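PDB 5HCF: calreticulin, putative,Calreticulin, putative, which probably acts as a lectin-like chaperone of the parasite, its globular domain of legume lectin fold binding carbohydrate and peptide. Local coordinates for residues T15-S29 / K41-S55. Numbering follows the deposited sequence. Where two conformers were deposited one is given.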
loop_
_atom_site.group_PDB
_atom_site.type_symbol
_atom_site.label_atom_id
_atom_site.label_comp_id
_atom_site.label_asym_id
_atom_site.label_seq_id
_atom_site.Cartn_x
_atom_site.Cartn_y
_atom_site.Cartn_z
ATOM N N THR A 15 -1.469 -16.361 5.699
ATOM C CA THR A 15 -2.221 -16.799 6.869
ATOM C C THR A 15 -3.306 -15.806 7.260
ATOM O O THR A 15 -3.040 -14.620 7.439
ATOM C CB THR A 15 -1.304 -17.020 8.080
ATOM O OG1 THR A 15 -0.220 -17.880 7.710
ATOM C CG2 THR A 15 -2.082 -17.651 9.214
ATOM N N THR A 16 -4.528 -16.307 7.406
ATOM C CA THR A 16 -5.666 -15.479 7.776
ATOM C C THR A 16 -5.825 -15.454 9.291
ATOM O O THR A 16 -5.788 -16.495 9.941
ATOM C CB THR A 16 -6.966 -15.989 7.126
ATOM O OG1 THR A 16 -6.751 -16.206 5.725
ATOM C CG2 THR A 16 -8.089 -14.979 7.318
ATOM N N SER A 17 -6.014 -14.263 9.847
ATOM C CA SER A 17 -6.025 -14.082 11.295
ATOM C C SER A 17 -7.144 -14.842 12.004
ATOM O O SER A 17 -8.149 -15.201 11.396
ATOM C CB SER A 17 -6.130 -12.597 11.627
ATOM O OG SER A 17 -6.371 -12.408 13.011
ATOM N N LYS A 18 -6.946 -15.099 13.294
ATOM C CA LYS A 18 -7.968 -15.730 14.118
ATOM C C LYS A 18 -8.521 -14.732 15.137
ATOM O O LYS A 18 -9.154 -15.115 16.126
ATOM C CB LYS A 18 -7.408 -16.958 14.837
ATOM C CG LYS A 18 -7.053 -18.117 13.930
ATOM C CD LYS A 18 -6.641 -19.328 14.755
ATOM C CE LYS A 18 -7.692 -20.435 14.661
ATOM N NZ LYS A 18 -7.573 -21.205 13.386
ATOM N N HIS A 19 -8.280 -13.449 14.894
ATOM C CA HIS A 19 -8.716 -12.410 15.818
ATOM C C HIS A 19 -10.238 -12.287 15.830
ATOM O O HIS A 19 -10.817 -11.788 16.794
ATOM C CB HIS A 19 -8.076 -11.070 15.456
ATOM C CG HIS A 19 -8.388 -9.971 16.423
ATOM N ND1 HIS A 19 -7.804 -9.888 17.668
ATOM C CD2 HIS A 19 -9.220 -8.906 16.327
ATOM C CE1 HIS A 19 -8.263 -8.820 18.298
ATOM N NE2 HIS A 19 -9.124 -8.208 17.505
ATOM N N ARG A 20 -10.879 -12.755 14.760
ATOM C CA ARG A 20 -12.338 -12.806 14.696
ATOM C C ARG A 20 -12.729 -14.063 13.922
ATOM O O ARG A 20 -12.014 -14.475 13.011
ATOM C CB ARG A 20 -12.900 -11.549 14.016
ATOM C CG ARG A 20 -12.296 -10.252 14.546
ATOM C CD ARG A 20 -12.778 -8.985 13.822
ATOM N NE ARG A 20 -14.077 -8.508 14.290
ATOM C CZ ARG A 20 -15.211 -8.598 13.606
ATOM N NH1 ARG A 20 -15.223 -9.166 12.410
ATOM N NH2 ARG A 20 -16.337 -8.124 14.123
ATOM N N ASP A 21 -13.848 -14.686 14.281
ATOM C CA ASP A 21 -14.259 -15.916 13.603
ATOM C C ASP A 21 -15.008 -15.624 12.304
ATOM O O ASP A 21 -15.516 -16.538 11.653
ATOM C CB ASP A 21 -15.135 -16.784 14.518
ATOM C CG ASP A 21 -16.476 -16.135 14.857
ATOM O OD1 ASP A 21 -16.810 -15.070 14.293
ATOM O OD2 ASP A 21 -17.217 -16.710 15.683
ATOM N N ASP A 22 -15.078 -14.351 11.931
ATOM C CA ASP A 22 -15.890 -13.958 10.788
ATOM C C ASP A 22 -15.168 -13.081 9.766
ATOM O O ASP A 22 -15.814 -12.329 9.039
ATOM C CB ASP A 22 -17.154 -13.239 11.275
ATOM C CG ASP A 22 -16.850 -11.939 12.003
ATOM O OD1 ASP A 22 -15.663 -11.572 12.114
ATOM O OD2 ASP A 22 -17.804 -11.279 12.463
ATOM N N PHE A 23 -13.844 -13.170 9.704
ATOM C CA PHE A 23 -13.117 -12.476 8.647
ATOM C C PHE A 23 -13.621 -12.955 7.291
ATOM O O PHE A 23 -14.058 -14.095 7.151
ATOM C CB PHE A 23 -11.608 -12.686 8.762
ATOM C CG PHE A 23 -10.955 -11.830 9.807
ATOM C CD1 PHE A 23 -11.014 -10.451 9.725
ATOM C CD2 PHE A 23 -10.257 -12.403 10.855
ATOM C CE1 PHE A 23 -10.413 -9.658 10.683
ATOM C CE2 PHE A 23 -9.648 -11.613 11.814
ATOM C CZ PHE A 23 -9.726 -10.239 11.727
ATOM N N GLY A 24 -13.556 -12.078 6.298
ATOM C CA GLY A 24 -14.095 -12.375 4.983
ATOM C C GLY A 24 -13.281 -13.399 4.222
ATOM O O GLY A 24 -12.096 -13.588 4.490
ATOM N N LYS A 25 -13.920 -14.070 3.270
ATOM C CA LYS A 25 -13.226 -15.074 2.474
ATOM C C LYS A 25 -12.529 -14.442 1.274
ATOM O O LYS A 25 -13.047 -13.511 0.658
ATOM C CB LYS A 25 -14.207 -16.157 2.007
ATOM C CG LYS A 25 -13.686 -17.042 0.880
ATOM C CD LYS A 25 -14.826 -17.749 0.155
ATOM C CE LYS A 25 -14.349 -18.406 -1.135
ATOM N NZ LYS A 25 -15.482 -18.876 -1.980
ATOM N N VAL A 26 -11.348 -14.957 0.952
ATOM C CA VAL A 26 -10.596 -14.480 -0.197
ATOM C C VAL A 26 -10.296 -15.640 -1.135
ATOM O O VAL A 26 -10.297 -16.800 -0.724
ATOM C CB VAL A 26 -9.271 -13.797 0.217
ATOM C CG1 VAL A 26 -9.528 -12.705 1.253
ATOM C CG2 VAL A 26 -8.271 -14.828 0.733
ATOM N N GLU A 27 -10.030 -15.319 -2.396
ATOM C CA GLU A 27 -9.729 -16.334 -3.395
ATOM C C GLU A 27 -8.803 -15.780 -4.470
ATOM O O GLU A 27 -8.708 -14.570 -4.658
ATOM C CB GLU A 27 -11.013 -16.850 -4.041
ATOM C CG GLU A 27 -11.630 -15.852 -5.002
ATOM C CD GLU A 27 -12.949 -16.318 -5.563
ATOM O OE1 GLU A 27 -13.279 -17.514 -5.403
ATOM O OE2 GLU A 27 -13.650 -15.484 -6.171
ATOM N N ILE A 28 -8.122 -16.675 -5.173
ATOM C CA ILE A 28 -7.359 -16.290 -6.348
ATOM C C ILE A 28 -8.319 -16.209 -7.531
ATOM O O ILE A 28 -9.023 -17.173 -7.831
ATOM C CB ILE A 28 -6.225 -17.292 -6.647
ATOM C CG1 ILE A 28 -5.238 -17.354 -5.473
ATOM C CG2 ILE A 28 -5.527 -16.943 -7.954
ATOM C CD1 ILE A 28 -4.613 -16.018 -5.101
ATOM N N SER A 29 -8.345 -15.065 -8.206
ATOM C CA SER A 29 -9.322 -14.839 -9.268
ATOM C C SER A 29 -8.962 -13.651 -10.154
ATOM O O SER A 29 -8.268 -12.730 -9.723
ATOM C CB SER A 29 -10.713 -14.626 -8.670
ATOM O OG SER A 29 -11.517 -13.850 -9.538
ATOM N N LYS A 41 -4.932 -12.702 -12.741
ATOM C CA LYS A 41 -5.277 -13.359 -11.484
ATOM C C LYS A 41 -4.610 -12.667 -10.296
ATOM O O LYS A 41 -3.493 -12.155 -10.405
ATOM C CB LYS A 41 -4.892 -14.839 -11.521
ATOM C CG LYS A 41 -5.778 -15.684 -12.424
ATOM C CD LYS A 41 -5.439 -17.164 -12.311
ATOM C CE LYS A 41 -6.550 -18.028 -12.888
ATOM N NZ LYS A 41 -6.177 -19.472 -12.896
ATOM N N GLY A 42 -5.308 -12.652 -9.164
ATOM C CA GLY A 42 -4.803 -12.012 -7.965
ATOM C C GLY A 42 -5.647 -12.330 -6.748
ATOM O O GLY A 42 -6.546 -13.168 -6.806
ATOM N N LEU A 43 -5.349 -11.661 -5.638
ATOM C CA LEU A 43 -6.071 -11.876 -4.392
ATOM C C LEU A 43 -7.382 -11.104 -4.415
ATOM O O LEU A 43 -7.393 -9.873 -4.477
ATOM C CB LEU A 43 -5.215 -11.450 -3.198
ATOM C CG LEU A 43 -5.657 -11.871 -1.797
ATOM C CD1 LEU A 43 -6.829 -11.046 -1.331
ATOM C CD2 LEU A 43 -5.994 -13.352 -1.772
ATOM N N ARG A 44 -8.490 -11.831 -4.377
ATOM C CA ARG A 44 -9.803 -11.215 -4.505
ATOM C C ARG A 44 -10.617 -11.347 -3.222
ATOM O O ARG A 44 -10.788 -12.449 -2.692
ATOM C CB ARG A 44 -10.563 -11.835 -5.678
ATOM C CG ARG A 44 -11.963 -11.297 -5.876
ATOM C CD ARG A 44 -12.637 -11.967 -7.066
ATOM N NE ARG A 44 -14.014 -11.511 -7.230
ATOM C CZ ARG A 44 -15.053 -12.017 -6.573
ATOM N NH1 ARG A 44 -14.881 -13.013 -5.714
ATOM N NH2 ARG A 44 -16.267 -11.530 -6.783
ATOM N N LEU A 45 -11.110 -10.218 -2.723
ATOM C CA LEU A 45 -11.981 -10.219 -1.558
ATOM C C LEU A 45 -13.406 -10.504 -2.024
ATOM O O LEU A 45 -13.900 -9.862 -2.947
ATOM C CB LEU A 45 -11.891 -8.890 -0.813
ATOM C CG LEU A 45 -10.476 -8.339 -0.636
ATOM C CD1 LEU A 45 -10.448 -7.291 0.460
ATOM C CD2 LEU A 45 -9.483 -9.455 -0.340
ATOM N N THR A 46 -14.055 -11.474 -1.385
ATOM C CA THR A 46 -15.276 -12.072 -1.922
ATOM C C THR A 46 -16.576 -11.612 -1.274
ATOM O O THR A 46 -17.617 -11.600 -1.927
ATOM C CB THR A 46 -15.224 -13.611 -1.821
ATOM O OG1 THR A 46 -15.125 -14.005 -0.445
ATOM C CG2 THR A 46 -14.026 -14.149 -2.582
ATOM N N GLU A 47 -16.531 -11.250 0.002
ATOM C CA GLU A 47 -17.761 -11.064 0.762
ATOM C C GLU A 47 -18.029 -9.614 1.152
ATOM O O GLU A 47 -17.168 -8.933 1.711
ATOM C CB GLU A 47 -17.726 -11.937 2.017
ATOM C CG GLU A 47 -17.721 -13.433 1.732
ATOM C CD GLU A 47 -17.829 -14.264 2.994
ATOM O OE1 GLU A 47 -16.871 -14.255 3.797
ATOM O OE2 GLU A 47 -18.875 -14.919 3.185
ATOM N N ASP A 48 -19.241 -9.157 0.854
ATOM C CA ASP A 48 -19.680 -7.808 1.198
ATOM C C ASP A 48 -19.747 -7.624 2.705
ATOM O O ASP A 48 -20.022 -8.572 3.437
ATOM C CB ASP A 48 -21.057 -7.518 0.590
ATOM C CG ASP A 48 -21.005 -7.338 -0.910
ATOM O OD1 ASP A 48 -19.883 -7.347 -1.462
ATOM O OD2 ASP A 48 -22.083 -7.190 -1.533
ATOM N N ALA A 49 -19.490 -6.405 3.161
ATOM C CA ALA A 49 -19.656 -6.056 4.573
ATOM C C ALA A 49 -18.848 -6.955 5.516
ATOM O O ALA A 49 -19.393 -7.500 6.476
ATOM C CB ALA A 49 -21.137 -6.101 4.949
ATOM N N ARG A 50 -17.555 -7.083 5.246
ATOM C CA ARG A 50 -16.672 -7.894 6.075
ATOM C C ARG A 50 -15.363 -7.172 6.370
ATOM O O ARG A 50 -14.945 -6.285 5.631
ATOM C CB ARG A 50 -16.367 -9.239 5.393
ATOM C CG ARG A 50 -17.583 -10.111 5.113
ATOM C CD ARG A 50 -18.033 -10.865 6.354
ATOM N NE ARG A 50 -19.345 -11.485 6.176
ATOM C CZ ARG A 50 -20.489 -10.808 6.156
ATOM N NH1 ARG A 50 -20.473 -9.490 6.292
ATOM N NH2 ARG A 50 -21.642 -11.441 5.992
ATOM N N PHE A 51 -14.713 -7.570 7.453
ATOM C CA PHE A 51 -13.330 -7.193 7.694
ATOM C C PHE A 51 -12.440 -8.252 7.061
ATOM O O PHE A 51 -12.820 -9.419 6.974
ATOM C CB PHE A 51 -13.027 -7.075 9.186
ATOM C CG PHE A 51 -13.698 -5.915 9.856
ATOM C CD1 PHE A 51 -13.098 -4.664 9.865
ATOM C CD2 PHE A 51 -14.916 -6.074 10.496
ATOM C CE1 PHE A 51 -13.705 -3.592 10.496
ATOM C CE2 PHE A 51 -15.529 -5.004 11.130
ATOM C CZ PHE A 51 -14.920 -3.762 11.131
ATOM N N TYR A 52 -11.261 -7.850 6.609
ATOM C CA TYR A 52 -10.294 -8.815 6.106
ATOM C C TYR A 52 -8.972 -8.650 6.855
ATOM O O TYR A 52 -8.594 -7.541 7.224
ATOM C CB TYR A 52 -10.100 -8.649 4.594
ATOM C CG TYR A 52 -11.346 -8.962 3.792
ATOM C CD1 TYR A 52 -12.391 -8.045 3.696
ATOM C CD2 TYR A 52 -11.480 -10.179 3.133
ATOM C CE1 TYR A 52 -13.534 -8.335 2.963
ATOM C CE2 TYR A 52 -12.616 -10.478 2.401
ATOM C CZ TYR A 52 -13.641 -9.556 2.319
ATOM O OH TYR A 52 -14.768 -9.867 1.589
ATOM N N ALA A 53 -8.283 -9.759 7.092
ATOM C CA ALA A 53 -7.004 -9.731 7.794
ATOM C C ALA A 53 -6.209 -10.991 7.496
ATOM O O ALA A 53 -6.412 -12.028 8.124
ATOM C CB ALA A 53 -7.215 -9.583 9.291
ATOM N N LEU A 54 -5.298 -10.886 6.535
ATOM C CA LEU A 54 -4.403 -11.982 6.187
ATOM C C LEU A 54 -3.013 -11.450 5.844
ATOM O O LEU A 54 -2.859 -10.315 5.391
ATOM C CB LEU A 54 -4.995 -12.809 5.037
ATOM C CG LEU A 54 -5.439 -12.104 3.749
ATOM C CD1 LEU A 54 -4.276 -11.743 2.858
ATOM C CD2 LEU A 54 -6.431 -12.974 2.990
ATOM N N SER A 55 -2.002 -12.278 6.069
ATOM C CA SER A 55 -0.617 -11.828 5.987
ATOM C C SER A 55 0.316 -12.940 5.536
ATOM O O SER A 55 -0.033 -14.120 5.572
ATOM C CB SER A 55 -0.148 -11.283 7.343
ATOM O OG SER A 55 -0.532 -12.140 8.407
#
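The methyl tips of V26 and L54 meet where two sheets of a legume lectin-type beta sandwich come together, a worked example of two successive strands that each pair into a different sheet. Strand 26-29 pairs antiparallel with 42-45 in one sheet, whereas 15-16 pairs with the strand starting at R50 in the other; the register shifts by one residue between the ladders. V26 can be followed outward. Its CB lies 3.5 Å from R44 O, on the neighbouring strand. CG1, anti to the carbonyl carbon (chi1 -53°), meets L45 CD2, L54 CD2 and the edge of the Y52 ring at CD2. CG2, the branch wedged between backbone N and carbonyl carbon, touches L43 CD2. V26 CG2 also lies 3.5 Å from L54 CD2. One valine thus touches side chains of both sheets. The Y52 ring is sandwiched: G24 CA makes a CH-pi contact over one face, 4.0 Å from the ring centroid, while L45 CD1 sits over the centre of the opposite face. A second CH-pi contact places A53 CB over the F23 ring, 3.7 Å from its centroid. On the 26-29/42-45 ladder, next to V26, E27 and R44 run side by side into a salt bridge, their carboxylate and guanidinium planes 43° apart. Between the ladders, K25 O accepts a hydrogen bond from T46 N, and E47 OE1 accepts from K25 N at 3.0 Å on its anti side, 26° out of the carboxylate plane.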